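Toxin-like protein (Paenibacillus larvae subsp. larvae BRL-230010, PDB 5DZQ) probably transfers a single ADP-ribose unit from NAD+ to a target protein, as a C3-like mono-ADP-ribosyltransferase toxin whose relatives modify Rho GTPases. Local coordinates at residues B[30-35]-B[83-88]; B[45-48]-B[54-57]; B[77-82]-B[136-141]; B[100-105]-B[126-131]; B[193-198]-B[204-209]. All blocks are in the same frame, centred on the assembly; numbering follows the deposited sequence.

In the fold
Contacts 1, 2 and 3 gather the first helices against one flank of the alpha/beta fold; contacts 4 and 5 lie across the chain's centre from contact 3. Contact 3 touches contact 1, with Trp32 NE1 2.9 Å from Ala81 O, and contact 2, with Asn55 OD1 2.9 Å from Tyr138 N (centres about 9 Å apart). Its Ser140 and Thr141 are probably the first two residues of the family's active-site Ser-Thr-Ser motif. Contacts 4 and 5, centres about 12 Å apart, meet where Tyr128 CB packs 3.6 Å from Met194 SD. At contact 5, about 26 Å from contact 3 between centres, a glycerol, probably from the crystallisation liquor, lies about 4 Å from the Glu208 side chain and a magnesium ion about 7 Å from that of Thr204.

Contact 1. Residues B[30-35]-B[83-88]; sequences KAWEKK and KKSKLS
Trp32 turns one face of its indole to Ser85, whose CB sits over the five-membered ring in a CH-pi contact, 3.6 Å from the centroid and 13° off the ring normal. With CG anti to the backbone N (chi1 -176°), the indole reaches from helix 29-35 to the loop after helix 69-83. The indole NE1 bonds to Ala81 O and Ser85 OG to Leu82 O, so both polar groups turn to the last turn of helix 69-83. Beside the ring two lysines lean on each other's backbones: Lys35 CD packs 3.4 Å from Lys84 O, and Lys84 CD packs 3.4 Å from Lys35 O. The Lys84 chain is extended beyond CG and carries NZ past Lys35 O, to which Lys84 NZ makes a weak hydrogen bond of 3.5 Å; its stronger partner is Glu40 in a salt bridge. Val44 of helix 38-49 and Val169 of strand 167-170 also pack on Trp32. The contact is thus buried at the indole, with NE1 and Ser85 OG satisfied by helix carbonyls, and more open at the lysines, whose charge is probably eased on the Lys84 side by Glu40.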
# COMPACT_ATOMS: atom_id res chain seq x y z
N LYS B 30 -1.72 -13.25 -21.07
CA LYS B 30 -1.70 -12.96 -22.50
C LYS B 30 -3.08 -13.12 -23.13
O LYS B 30 -3.46 -12.33 -24.00
CB LYS B 30 -0.71 -13.88 -23.21
CG LYS B 30 0.76 -13.67 -22.82
CD LYS B 30 1.43 -12.60 -23.68
CE LYS B 30 1.46 -11.25 -22.98
NZ LYS B 30 1.97 -10.17 -23.87
N ALA B 31 -3.82 -14.13 -22.71
CA ALA B 31 -5.15 -14.40 -23.26
C ALA B 31 -6.12 -13.26 -22.96
O ALA B 31 -6.90 -12.84 -23.82
CB ALA B 31 -5.69 -15.71 -22.72
N TRP B 32 -6.07 -12.78 -21.72
CA TRP B 32 -6.92 -11.66 -21.32
C TRP B 32 -6.53 -10.40 -22.07
O TRP B 32 -7.39 -9.69 -22.61
CB TRP B 32 -6.82 -11.45 -19.81
CG TRP B 32 -7.74 -10.38 -19.26
CD1 TRP B 32 -8.99 -10.04 -19.70
CD2 TRP B 32 -7.46 -9.52 -18.15
NE1 TRP B 32 -9.50 -9.01 -18.94
CE2 TRP B 32 -8.58 -8.68 -17.98
CE3 TRP B 32 -6.36 -9.37 -17.29
CZ2 TRP B 32 -8.64 -7.71 -16.98
CZ3 TRP B 32 -6.42 -8.42 -16.31
CH2 TRP B 32 -7.55 -7.60 -16.15
N GLU B 33 -5.23 -10.13 -22.13
CA GLU B 33 -4.70 -8.94 -22.80
C GLU B 33 -5.17 -8.85 -24.26
O GLU B 33 -5.45 -7.76 -24.76
CB GLU B 33 -3.18 -8.93 -22.73
CG GLU B 33 -2.54 -7.67 -23.30
CD GLU B 33 -1.04 -7.81 -23.51
OE1 GLU B 33 -0.55 -8.96 -23.60
OE2 GLU B 33 -0.35 -6.77 -23.57
N LYS B 34 -5.26 -10.00 -24.93
CA LYS B 34 -5.70 -10.02 -26.32
C LYS B 34 -7.17 -9.65 -26.46
O LYS B 34 -7.60 -9.18 -27.51
CB LYS B 34 -5.44 -11.39 -26.95
CG LYS B 34 -3.97 -11.73 -27.13
CD LYS B 34 -3.78 -13.05 -27.86
CE LYS B 34 -2.50 -13.77 -27.42
NZ LYS B 34 -1.27 -12.99 -27.75
N LYS B 35 -7.93 -9.84 -25.39
CA LYS B 35 -9.35 -9.52 -25.41
C LYS B 35 -9.62 -8.05 -25.09
O LYS B 35 -10.73 -7.56 -25.31
CB LYS B 35 -10.12 -10.40 -24.42
CG LYS B 35 -10.34 -11.84 -24.88
CD LYS B 35 -11.43 -12.52 -24.05
CE LYS B 35 -11.85 -13.86 -24.64
NZ LYS B 35 -10.91 -14.97 -24.33
N LYS B 83 -14.70 -8.32 -16.78
CA LYS B 83 -15.71 -9.28 -17.24
C LYS B 83 -15.24 -10.06 -18.47
O LYS B 83 -15.78 -11.12 -18.78
CB LYS B 83 -17.03 -8.58 -17.55
CG LYS B 83 -17.92 -8.36 -16.34
CD LYS B 83 -19.20 -7.62 -16.74
CE LYS B 83 -20.04 -7.27 -15.53
NZ LYS B 83 -21.20 -6.40 -15.88
N LYS B 84 -14.24 -9.53 -19.17
CA LYS B 84 -13.67 -10.20 -20.34
C LYS B 84 -12.67 -11.28 -19.94
O LYS B 84 -12.12 -11.98 -20.80
CB LYS B 84 -13.00 -9.20 -21.28
CG LYS B 84 -13.93 -8.19 -21.93
CD LYS B 84 -13.15 -7.29 -22.89
CE LYS B 84 -14.04 -6.26 -23.56
NZ LYS B 84 -13.26 -5.36 -24.46
N SER B 85 -12.41 -11.40 -18.64
CA SER B 85 -11.52 -12.44 -18.13
C SER B 85 -12.31 -13.61 -17.57
O SER B 85 -13.40 -13.42 -17.03
CB SER B 85 -10.57 -11.89 -17.07
OG SER B 85 -11.27 -11.59 -15.86
N LYS B 86 -11.75 -14.81 -17.69
CA LYS B 86 -12.35 -16.02 -17.13
C LYS B 86 -11.24 -16.97 -16.70
O LYS B 86 -10.43 -17.37 -17.54
CB LYS B 86 -13.25 -16.74 -18.14
CG LYS B 86 -14.57 -16.07 -18.46
CD LYS B 86 -15.36 -16.93 -19.44
CE LYS B 86 -16.55 -16.19 -20.03
NZ LYS B 86 -17.12 -16.92 -21.21
N LEU B 87 -11.21 -17.33 -15.43
CA LEU B 87 -10.13 -18.15 -14.89
C LEU B 87 -10.15 -19.53 -15.54
O LEU B 87 -11.20 -20.15 -15.63
CB LEU B 87 -10.25 -18.26 -13.38
CG LEU B 87 -8.99 -18.44 -12.55
CD1 LEU B 87 -7.93 -17.40 -12.91
CD2 LEU B 87 -9.37 -18.32 -11.09
N SER B 88 -8.98 -19.99 -16.00
CA SER B 88 -8.90 -21.24 -16.76
C SER B 88 -9.05 -22.47 -15.87
O SER B 88 -9.49 -23.51 -16.32
CB SER B 88 -7.59 -21.31 -17.53
OG SER B 88 -6.48 -21.40 -16.65

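Contact 2. Residues B[45-48]-B[54-57]; sequences KEYT and FNTY
Tyr47 reaches from helix 38-49 toward Phe54 and Asn55. Its CB stands over one face of the Phe54 ring, and CG, anti to the backbone N (chi1 166°), carries the phenol ring toward helix 51-60. CD1 of Tyr47 lies 3.9 Å from Phe54 CG, so that the tyrosine presents an edge to the phenylalanine face in an offset edge-to-face pair, centroids 5.7 Å apart and planes at 67°. The two helices follow each other across a short break in the helical N-terminal region of this ADP-ribosyltransferase; the aromatic pair joins them, while Ile71 of helix 69-83 packs on Phe54. Further out, CE1 of Tyr47 passes 3.7 Å from Asn55 OD1, an oxygen that bonds to Tyr138 N. At the tip, Tyr47 OH accepts a nearly straight hydrogen bond from Asn55 ND2, 3.1 Å long with 167° at the hydrogen and close to the amide plane, and is also bonded to Ser140 OG. At the far end of the Phe54 ring, Glu46 OE1 comes to the edge at CZ, 3.8 Å away, while its charge pairs with Lys74.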
# COMPACT_ATOMS: atom_id res chain seq x y z
N LYS B 45 -3.83 -1.09 -15.88
CA LYS B 45 -2.53 -0.70 -15.35
C LYS B 45 -2.63 0.53 -14.45
O LYS B 45 -1.91 0.63 -13.44
CB LYS B 45 -1.55 -0.43 -16.49
CG LYS B 45 -1.13 -1.70 -17.22
CD LYS B 45 0.12 -1.44 -18.04
CE LYS B 45 0.46 -2.61 -18.92
NZ LYS B 45 1.66 -2.29 -19.75
N GLU B 46 -3.49 1.48 -14.82
CA GLU B 46 -3.73 2.66 -13.98
C GLU B 46 -4.16 2.24 -12.58
O GLU B 46 -3.60 2.71 -11.58
CB GLU B 46 -4.79 3.60 -14.58
CG GLU B 46 -5.07 4.83 -13.70
CD GLU B 46 -6.03 5.84 -14.33
OE1 GLU B 46 -6.84 6.44 -13.59
OE2 GLU B 46 -5.96 6.05 -15.55
N TYR B 47 -5.16 1.36 -12.52
CA TYR B 47 -5.65 0.81 -11.26
C TYR B 47 -4.55 0.12 -10.47
O TYR B 47 -4.35 0.41 -9.29
CB TYR B 47 -6.81 -0.21 -11.46
CG TYR B 47 -7.03 -0.98 -10.17
CD1 TYR B 47 -7.76 -0.43 -9.12
CD2 TYR B 47 -6.41 -2.22 -9.95
CE1 TYR B 47 -7.90 -1.11 -7.91
CE2 TYR B 47 -6.54 -2.88 -8.75
CZ TYR B 47 -7.28 -2.32 -7.73
OH TYR B 47 -7.40 -3.00 -6.54
N THR B 48 -3.83 -0.80 -11.11
CA THR B 48 -2.89 -1.63 -10.35
C THR B 48 -1.80 -0.76 -9.72
O THR B 48 -1.31 -1.06 -8.63
CB THR B 48 -2.25 -2.75 -11.21
OG1 THR B 48 -1.57 -2.17 -12.31
CG2 THR B 48 -3.32 -3.72 -11.74
N PHE B 54 -8.91 4.29 -5.73
CA PHE B 54 -10.07 3.56 -6.23
C PHE B 54 -10.78 2.82 -5.09
O PHE B 54 -12.00 2.90 -4.92
CB PHE B 54 -9.67 2.52 -7.29
CG PHE B 54 -9.30 3.09 -8.63
CD1 PHE B 54 -7.99 3.45 -8.90
CD2 PHE B 54 -10.26 3.25 -9.62
CE1 PHE B 54 -7.63 3.98 -10.14
CE2 PHE B 54 -9.91 3.78 -10.86
CZ PHE B 54 -8.59 4.13 -11.12
N ASN B 55 -10.01 2.06 -4.34
CA ASN B 55 -10.62 1.20 -3.32
C ASN B 55 -11.14 1.95 -2.11
O ASN B 55 -12.14 1.53 -1.51
CB ASN B 55 -9.64 0.12 -2.91
CG ASN B 55 -9.33 -0.84 -4.04
OD1 ASN B 55 -10.14 -1.03 -4.94
ND2 ASN B 55 -8.15 -1.44 -4.01
N THR B 56 -10.50 3.05 -1.72
CA THR B 56 -11.02 3.79 -0.59
C THR B 56 -12.35 4.45 -1.01
O THR B 56 -13.28 4.53 -0.22
CB THR B 56 -10.00 4.84 -0.06
OG1 THR B 56 -9.61 5.71 -1.12
CG2 THR B 56 -8.77 4.15 0.47
N TYR B 57 -12.45 4.89 -2.26
CA TYR B 57 -13.72 5.43 -2.77
C TYR B 57 -14.83 4.38 -2.73
O TYR B 57 -15.96 4.64 -2.29
CB TYR B 57 -13.56 5.95 -4.21
CG TYR B 57 -14.89 6.31 -4.90
CD1 TYR B 57 -15.58 7.47 -4.55
CD2 TYR B 57 -15.43 5.51 -5.90
CE1 TYR B 57 -16.79 7.81 -5.19
CE2 TYR B 57 -16.63 5.84 -6.53
CZ TYR B 57 -17.31 6.99 -6.17
OH TYR B 57 -18.50 7.32 -6.80

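Contact 3. Residues B[77-82]-B[136-141]; sequences KLDEAL and YGYLST
Asp79 and Tyr138 have the nearest CA atoms, yet these are 9.2 Å apart: helix 77-82 faces the extended run that becomes strand 139-141, and the tyrosine side chain bridges the gap. Its CG stands anti to the carbonyl carbon (chi1 -68°), which lays the ring toward the helix. Leu78 CD2 sits over one face of the Tyr138 ring, 3.9 Å from its centroid in a CH-pi contact, and touches Tyr138 CZ at 3.6 Å. Leu82, one helical turn on, brings CD1 obliquely to Tyr138 CD1 at 3.8 Å. At the far end, Tyr138 OH donates a short hydrogen bond of 2.7 Å to Asp79 OD1, which it meets from above the carboxylate plane, 43° out of it. The other oxygen, Asp79 OD2, is paired with Arg185, so both carboxylate oxygens are engaged and the phenol is tied to a charge that is itself held. Further along the strand, Ser140 O bonds to Arg95 on strand 91-97. Around the tyrosine, Tyr47 of helix 38-49 meets it edge to face and Leu182 packs on it, so the ring touches helices 38-49 and 69-83 as well as the sheet of strands 139-142, 179-183 and 167-170.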
# COMPACT_ATOMS: atom_id res chain seq x y z
N LYS B 77 -15.72 1.04 -16.67
CA LYS B 77 -14.87 0.46 -17.70
C LYS B 77 -13.98 -0.65 -17.14
O LYS B 77 -13.78 -1.68 -17.79
CB LYS B 77 -14.00 1.55 -18.35
CG LYS B 77 -14.78 2.65 -19.06
CD LYS B 77 -13.89 3.42 -20.04
CE LYS B 77 -14.70 4.38 -20.89
NZ LYS B 77 -15.06 5.61 -20.14
N LEU B 78 -13.46 -0.45 -15.94
CA LEU B 78 -12.62 -1.47 -15.32
C LEU B 78 -13.44 -2.72 -15.02
O LEU B 78 -12.98 -3.84 -15.25
CB LEU B 78 -11.98 -0.92 -14.04
CG LEU B 78 -10.87 -1.71 -13.35
CD1 LEU B 78 -9.82 -2.20 -14.35
CD2 LEU B 78 -10.24 -0.82 -12.28
N ASP B 79 -14.67 -2.54 -14.55
CA ASP B 79 -15.59 -3.65 -14.36
C ASP B 79 -15.75 -4.46 -15.66
O ASP B 79 -15.78 -5.69 -15.65
CB ASP B 79 -16.97 -3.16 -13.92
CG ASP B 79 -16.97 -2.55 -12.53
OD1 ASP B 79 -15.96 -2.68 -11.80
OD2 ASP B 79 -17.99 -1.93 -12.16
N GLU B 80 -15.84 -3.75 -16.78
CA GLU B 80 -16.09 -4.40 -18.06
C GLU B 80 -14.86 -5.13 -18.54
O GLU B 80 -14.95 -6.23 -19.10
CB GLU B 80 -16.54 -3.37 -19.10
CG GLU B 80 -17.97 -2.92 -18.91
CD GLU B 80 -18.96 -4.08 -18.87
OE1 GLU B 80 -18.86 -5.00 -19.72
OE2 GLU B 80 -19.85 -4.07 -17.99
N ALA B 81 -13.70 -4.53 -18.30
CA ALA B 81 -12.43 -5.18 -18.62
C ALA B 81 -12.33 -6.51 -17.89
O ALA B 81 -12.02 -7.54 -18.50
CB ALA B 81 -11.26 -4.28 -18.25
N LEU B 82 -12.62 -6.50 -16.59
CA LEU B 82 -12.54 -7.73 -15.80
C LEU B 82 -13.56 -8.77 -16.25
O LEU B 82 -13.33 -9.98 -16.11
CB LEU B 82 -12.72 -7.42 -14.31
CG LEU B 82 -11.44 -6.95 -13.60
CD1 LEU B 82 -11.72 -6.40 -12.18
CD2 LEU B 82 -10.41 -8.07 -13.54
N TYR B 136 -15.72 -4.49 -0.97
CA TYR B 136 -16.20 -3.40 -1.80
C TYR B 136 -15.21 -2.94 -2.86
O TYR B 136 -15.59 -2.60 -3.98
CB TYR B 136 -16.57 -2.23 -0.91
CG TYR B 136 -17.73 -2.57 -0.01
CD1 TYR B 136 -18.84 -3.24 -0.51
CD2 TYR B 136 -17.72 -2.23 1.33
CE1 TYR B 136 -19.91 -3.56 0.30
CE2 TYR B 136 -18.79 -2.54 2.15
CZ TYR B 136 -19.88 -3.21 1.63
OH TYR B 136 -20.95 -3.53 2.44
N GLY B 137 -13.93 -2.91 -2.51
CA GLY B 137 -12.91 -2.51 -3.46
C GLY B 137 -12.63 -3.65 -4.43
O GLY B 137 -13.18 -4.73 -4.30
N TYR B 138 -11.79 -3.38 -5.43
CA TYR B 138 -11.25 -4.44 -6.28
C TYR B 138 -10.35 -5.29 -5.40
O TYR B 138 -9.77 -4.80 -4.43
CB TYR B 138 -10.47 -3.87 -7.46
CG TYR B 138 -11.36 -3.15 -8.45
CD1 TYR B 138 -12.05 -3.85 -9.44
CD2 TYR B 138 -11.53 -1.78 -8.38
CE1 TYR B 138 -12.89 -3.18 -10.34
CE2 TYR B 138 -12.35 -1.12 -9.27
CZ TYR B 138 -13.03 -1.82 -10.24
OH TYR B 138 -13.85 -1.13 -11.12
N LEU B 139 -10.22 -6.56 -5.73
CA LEU B 139 -9.52 -7.47 -4.84
C LEU B 139 -8.25 -8.00 -5.50
O LEU B 139 -8.30 -8.94 -6.31
CB LEU B 139 -10.46 -8.61 -4.45
CG LEU B 139 -9.97 -9.68 -3.47
CD1 LEU B 139 -9.48 -9.03 -2.20
CD2 LEU B 139 -11.09 -10.66 -3.18
N SER B 140 -7.11 -7.39 -5.17
CA SER B 140 -5.82 -7.84 -5.68
C SER B 140 -5.27 -8.92 -4.76
O SER B 140 -5.32 -8.76 -3.53
CB SER B 140 -4.82 -6.69 -5.78
OG SER B 140 -5.41 -5.60 -6.47
N THR B 141 -4.77 -10.00 -5.34
CA THR B 141 -4.27 -11.12 -4.55
C THR B 141 -2.93 -11.60 -5.10
O THR B 141 -2.64 -11.40 -6.28
CB THR B 141 -5.26 -12.28 -4.56
OG1 THR B 141 -5.43 -12.77 -5.90
CG2 THR B 141 -6.62 -11.82 -4.03

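Contact 4. Residues B[100-105]-B[126-131]; sequences SIFGKE and DEYQGK
Phe102 and Tyr128 form an offset edge-to-face pair that joins the 3-10 turn 100-102 to the end of helix 118-128 in the alpha/beta fold of this C3-like toxin. With CG anti to the carbonyl carbon (chi1 -62°), Phe102 turns its ring edge to the face of Tyr128, centroids 5.9 Å apart and planes at 71°; Phe102 CD1 and Tyr128 CE2 approach to 4.0 Å. Tyr128 OH lies at the Phe102 ring edge, in its plane, and 3.7 Å from Ile101 O, too long for a hydrogen bond. Val154 of the central sheet packs on Phe102, Ile191 and Met194 on Tyr128. Among charges, Glu105 and Glu127 come from opposite directions and place their OE2 atoms 4.0 Å apart, a mildly repulsive approach, probably screened by solvent, since Glu105 is exposed and Glu127 partly so. Helix 118-128 gives way at Gln129 to a type II turn from Tyr128 to Lys131, with Gly130 at a positive phi. The Lys131 chain then folds back, and its NZ gives a 2.9 Å hydrogen bond to Glu127 O.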
# COMPACT_ATOMS: atom_id res chain seq x y z
N SER B 100 -6.64 -3.58 10.81
CA SER B 100 -7.66 -2.56 10.57
C SER B 100 -8.84 -3.11 9.76
O SER B 100 -9.93 -2.57 9.81
CB SER B 100 -7.06 -1.34 9.86
OG SER B 100 -6.65 -1.64 8.54
N ILE B 101 -8.62 -4.20 9.03
CA ILE B 101 -9.71 -4.80 8.25
C ILE B 101 -10.84 -5.33 9.13
O ILE B 101 -11.91 -5.67 8.63
CB ILE B 101 -9.23 -5.95 7.35
CG1 ILE B 101 -8.70 -7.10 8.21
CG2 ILE B 101 -8.18 -5.46 6.36
CD1 ILE B 101 -8.41 -8.35 7.41
N PHE B 102 -10.59 -5.41 10.44
CA PHE B 102 -11.58 -5.94 11.38
C PHE B 102 -12.47 -4.86 12.01
O PHE B 102 -13.47 -5.19 12.64
CB PHE B 102 -10.90 -6.72 12.50
CG PHE B 102 -10.14 -7.93 12.03
CD1 PHE B 102 -10.70 -8.79 11.11
CD2 PHE B 102 -8.86 -8.18 12.50
CE1 PHE B 102 -9.99 -9.90 10.66
CE2 PHE B 102 -8.15 -9.28 12.05
CZ PHE B 102 -8.72 -10.15 11.13
N GLY B 103 -12.09 -3.60 11.86
CA GLY B 103 -12.83 -2.52 12.50
C GLY B 103 -12.22 -2.03 13.80
O GLY B 103 -11.28 -2.65 14.31
N LYS B 104 -12.75 -0.94 14.35
CA LYS B 104 -12.11 -0.25 15.47
C LYS B 104 -12.07 -1.06 16.76
O LYS B 104 -11.10 -0.99 17.51
CB LYS B 104 -12.81 1.08 15.74
CG LYS B 104 -12.43 2.21 14.79
CD LYS B 104 -13.01 3.55 15.26
CE LYS B 104 -12.63 4.69 14.33
NZ LYS B 104 -13.27 5.98 14.73
N GLU B 105 -13.12 -1.84 17.02
CA GLU B 105 -13.19 -2.59 18.27
C GLU B 105 -12.11 -3.66 18.36
O GLU B 105 -11.56 -3.91 19.42
CB GLU B 105 -14.56 -3.24 18.45
CG GLU B 105 -15.04 -4.06 17.27
CD GLU B 105 -16.23 -4.93 17.61
OE1 GLU B 105 -16.43 -5.21 18.82
OE2 GLU B 105 -16.97 -5.33 16.68
N ASP B 126 -16.49 -16.24 15.82
CA ASP B 126 -17.94 -16.44 15.82
C ASP B 126 -18.63 -15.43 14.92
O ASP B 126 -19.59 -15.75 14.22
CB ASP B 126 -18.50 -16.35 17.24
CG ASP B 126 -18.25 -17.61 18.05
OD1 ASP B 126 -18.20 -18.70 17.44
OD2 ASP B 126 -18.10 -17.50 19.28
N GLU B 127 -18.14 -14.20 14.95
CA GLU B 127 -18.69 -13.14 14.13
C GLU B 127 -18.41 -13.39 12.65
O GLU B 127 -19.21 -13.01 11.80
CB GLU B 127 -18.12 -11.79 14.58
CG GLU B 127 -18.80 -10.58 13.98
CD GLU B 127 -18.70 -9.36 14.89
OE1 GLU B 127 -18.89 -9.50 16.11
OE2 GLU B 127 -18.43 -8.25 14.37
N TYR B 128 -17.30 -14.04 12.35
CA TYR B 128 -16.81 -14.14 10.97
C TYR B 128 -16.98 -15.51 10.30
O TYR B 128 -17.41 -15.59 9.14
CB TYR B 128 -15.33 -13.76 10.92
CG TYR B 128 -15.05 -12.33 10.51
CD1 TYR B 128 -15.85 -11.29 10.96
CD2 TYR B 128 -13.97 -12.02 9.69
CE1 TYR B 128 -15.59 -9.98 10.59
CE2 TYR B 128 -13.70 -10.72 9.32
CZ TYR B 128 -14.51 -9.70 9.77
OH TYR B 128 -14.24 -8.40 9.40
N GLN B 129 -16.62 -16.58 11.00
CA GLN B 129 -16.53 -17.90 10.37
C GLN B 129 -17.88 -18.45 9.92
O GLN B 129 -18.87 -18.39 10.65
CB GLN B 129 -15.86 -18.89 11.33
CG GLN B 129 -15.48 -20.21 10.67
CD GLN B 129 -14.69 -21.12 11.58
OE1 GLN B 129 -13.55 -20.82 11.95
NE2 GLN B 129 -15.28 -22.25 11.94
N GLY B 130 -17.91 -18.98 8.71
CA GLY B 130 -19.11 -19.60 8.16
C GLY B 130 -19.96 -18.62 7.38
O GLY B 130 -20.93 -19.01 6.73
N LYS B 131 -19.59 -17.35 7.44
CA LYS B 131 -20.41 -16.29 6.85
C LYS B 131 -19.82 -15.75 5.55
O LYS B 131 -18.62 -15.92 5.28
CB LYS B 131 -20.59 -15.16 7.87
CG LYS B 131 -21.44 -15.59 9.07
CD LYS B 131 -21.25 -14.70 10.28
CE LYS B 131 -22.30 -13.60 10.37
NZ LYS B 131 -22.07 -12.67 11.52

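Contact 5. Residues B[193-198]-B[204-209]; sequences KMYIIV and TIKIEA
Tyr195 places CG between its backbone N and carbonyl carbon (chi1 54°), and Lys206 bends its chain at chi2 (57°); together these torsions lay the lysine methylenes along the tyrosine. Lys206 CG sits over the ring, 3.5 Å from Tyr195 CZ, and the two chains run side by side. Beyond them Glu208, extended past CG, brings OE2 to the ring edge, in the ring plane, where Tyr195 OH donates a 2.6 Å hydrogen bond to Glu208 OE2 from above the carboxylate, 54° out of its plane. That oxygen also accepts from Lys206 NZ at 3.0 Å on its anti lone pair, a salt bridge that makes OE2 a shared acceptor for phenol and ammonium. The backbones form an antiparallel hairpin, with Lys193-Glu208, Tyr195-Lys206 and Ile197-Thr204 as hydrogen-bonded pairs; the Lys206 N to Tyr195 O bond is 2.7 Å. On the other face, Met194 CG lies 4.1 Å from Ile207 CG1, and Met194 CE lies 4.2 Å from Ile205 CG2. From this apolar face Met194 and Ile196 pack against helix 118-128, on Leu124 and Phe121 respectively, while strand 154-160 runs beside strand 203-211 and bonds to Ile205 and Ile207 through Leu155 and Thr157.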
# COMPACT_ATOMS: atom_id res chain seq x y z
N LYS B 193 -12.84 -21.11 7.31
CA LYS B 193 -12.15 -21.43 8.55
C LYS B 193 -11.33 -20.24 9.01
O LYS B 193 -10.87 -19.44 8.20
CB LYS B 193 -11.25 -22.65 8.35
CG LYS B 193 -10.89 -23.40 9.62
CD LYS B 193 -10.11 -24.66 9.28
CE LYS B 193 -9.93 -25.57 10.49
NZ LYS B 193 -9.22 -26.84 10.12
N MET B 194 -11.15 -20.12 10.31
CA MET B 194 -10.40 -19.01 10.86
C MET B 194 -9.63 -19.47 12.09
O MET B 194 -10.21 -20.07 12.99
CB MET B 194 -11.36 -17.87 11.22
CG MET B 194 -10.73 -16.52 11.34
SD MET B 194 -12.01 -15.23 11.33
CE MET B 194 -11.03 -13.82 11.83
N TYR B 195 -8.32 -19.23 12.12
CA TYR B 195 -7.52 -19.69 13.26
C TYR B 195 -6.23 -18.92 13.42
O TYR B 195 -5.82 -18.16 12.54
CB TYR B 195 -7.21 -21.19 13.16
CG TYR B 195 -6.55 -21.63 11.85
CD1 TYR B 195 -7.32 -21.93 10.74
CD2 TYR B 195 -5.17 -21.75 11.75
CE1 TYR B 195 -6.74 -22.34 9.55
CE2 TYR B 195 -4.57 -22.16 10.55
CZ TYR B 195 -5.37 -22.45 9.47
OH TYR B 195 -4.80 -22.85 8.28
N ILE B 196 -5.58 -19.15 14.56
CA ILE B 196 -4.32 -18.51 14.88
C ILE B 196 -3.15 -19.43 14.55
O ILE B 196 -3.07 -20.54 15.04
CB ILE B 196 -4.25 -18.15 16.37
CG1 ILE B 196 -5.41 -17.22 16.76
CG2 ILE B 196 -2.89 -17.55 16.72
CD1 ILE B 196 -5.65 -17.16 18.25
N ILE B 197 -2.23 -18.94 13.74
CA ILE B 197 -1.00 -19.68 13.48
C ILE B 197 0.08 -19.18 14.43
O ILE B 197 0.42 -17.99 14.44
CB ILE B 197 -0.54 -19.52 12.02
CG1 ILE B 197 -1.63 -20.01 11.06
CG2 ILE B 197 0.73 -20.31 11.77
CD1 ILE B 197 -1.26 -19.83 9.60
N VAL B 198 0.60 -20.09 15.23
CA VAL B 198 1.64 -19.76 16.21
C VAL B 198 3.01 -19.99 15.62
O VAL B 198 3.38 -21.14 15.36
CB VAL B 198 1.47 -20.62 17.49
CG1 VAL B 198 2.52 -20.23 18.53
CG2 VAL B 198 0.07 -20.44 18.04
N THR B 204 -0.09 -15.24 13.73
CA THR B 204 -0.77 -14.78 12.52
C THR B 204 -2.24 -15.18 12.56
O THR B 204 -2.58 -16.32 12.87
CB THR B 204 -0.09 -15.38 11.24
OG1 THR B 204 1.30 -15.02 11.21
CG2 THR B 204 -0.78 -14.87 9.97
N ILE B 205 -3.12 -14.24 12.24
CA ILE B 205 -4.53 -14.57 12.13
C ILE B 205 -4.74 -15.08 10.72
O ILE B 205 -4.49 -14.36 9.76
CB ILE B 205 -5.43 -13.36 12.44
CG1 ILE B 205 -5.35 -13.03 13.93
CG2 ILE B 205 -6.86 -13.65 12.03
CD1 ILE B 205 -5.90 -11.66 14.29
N LYS B 206 -5.17 -16.33 10.62
CA LYS B 206 -5.32 -17.00 9.33
C LYS B 206 -6.78 -17.08 8.94
O LYS B 206 -7.62 -17.52 9.73
CB LYS B 206 -4.70 -18.41 9.38
CG LYS B 206 -4.84 -19.25 8.09
CD LYS B 206 -4.24 -18.54 6.88
CE LYS B 206 -3.42 -19.48 6.02
NZ LYS B 206 -4.20 -20.56 5.37
N ILE B 207 -7.10 -16.61 7.74
CA ILE B 207 -8.45 -16.70 7.21
C ILE B 207 -8.44 -17.54 5.94
O ILE B 207 -7.70 -17.26 5.01
CB ILE B 207 -9.05 -15.30 6.89
CG1 ILE B 207 -9.10 -14.45 8.16
CG2 ILE B 207 -10.45 -15.45 6.27
CD1 ILE B 207 -9.38 -12.97 7.93
N GLU B 208 -9.26 -18.59 5.91
CA GLU B 208 -9.38 -19.40 4.71
C GLU B 208 -10.78 -19.21 4.12
O GLU B 208 -11.79 -19.40 4.81
CB GLU B 208 -9.10 -20.88 5.03
CG GLU B 208 -7.71 -21.05 5.65
CD GLU B 208 -7.32 -22.50 5.86
OE1 GLU B 208 -8.22 -23.36 5.87
OE2 GLU B 208 -6.11 -22.76 6.00
N ALA B 209 -10.84 -18.81 2.85
CA ALA B 209 -12.11 -18.42 2.25
C ALA B 209 -12.28 -18.93 0.82
O ALA B 209 -11.30 -19.25 0.14
CB ALA B 209 -12.26 -16.90 2.26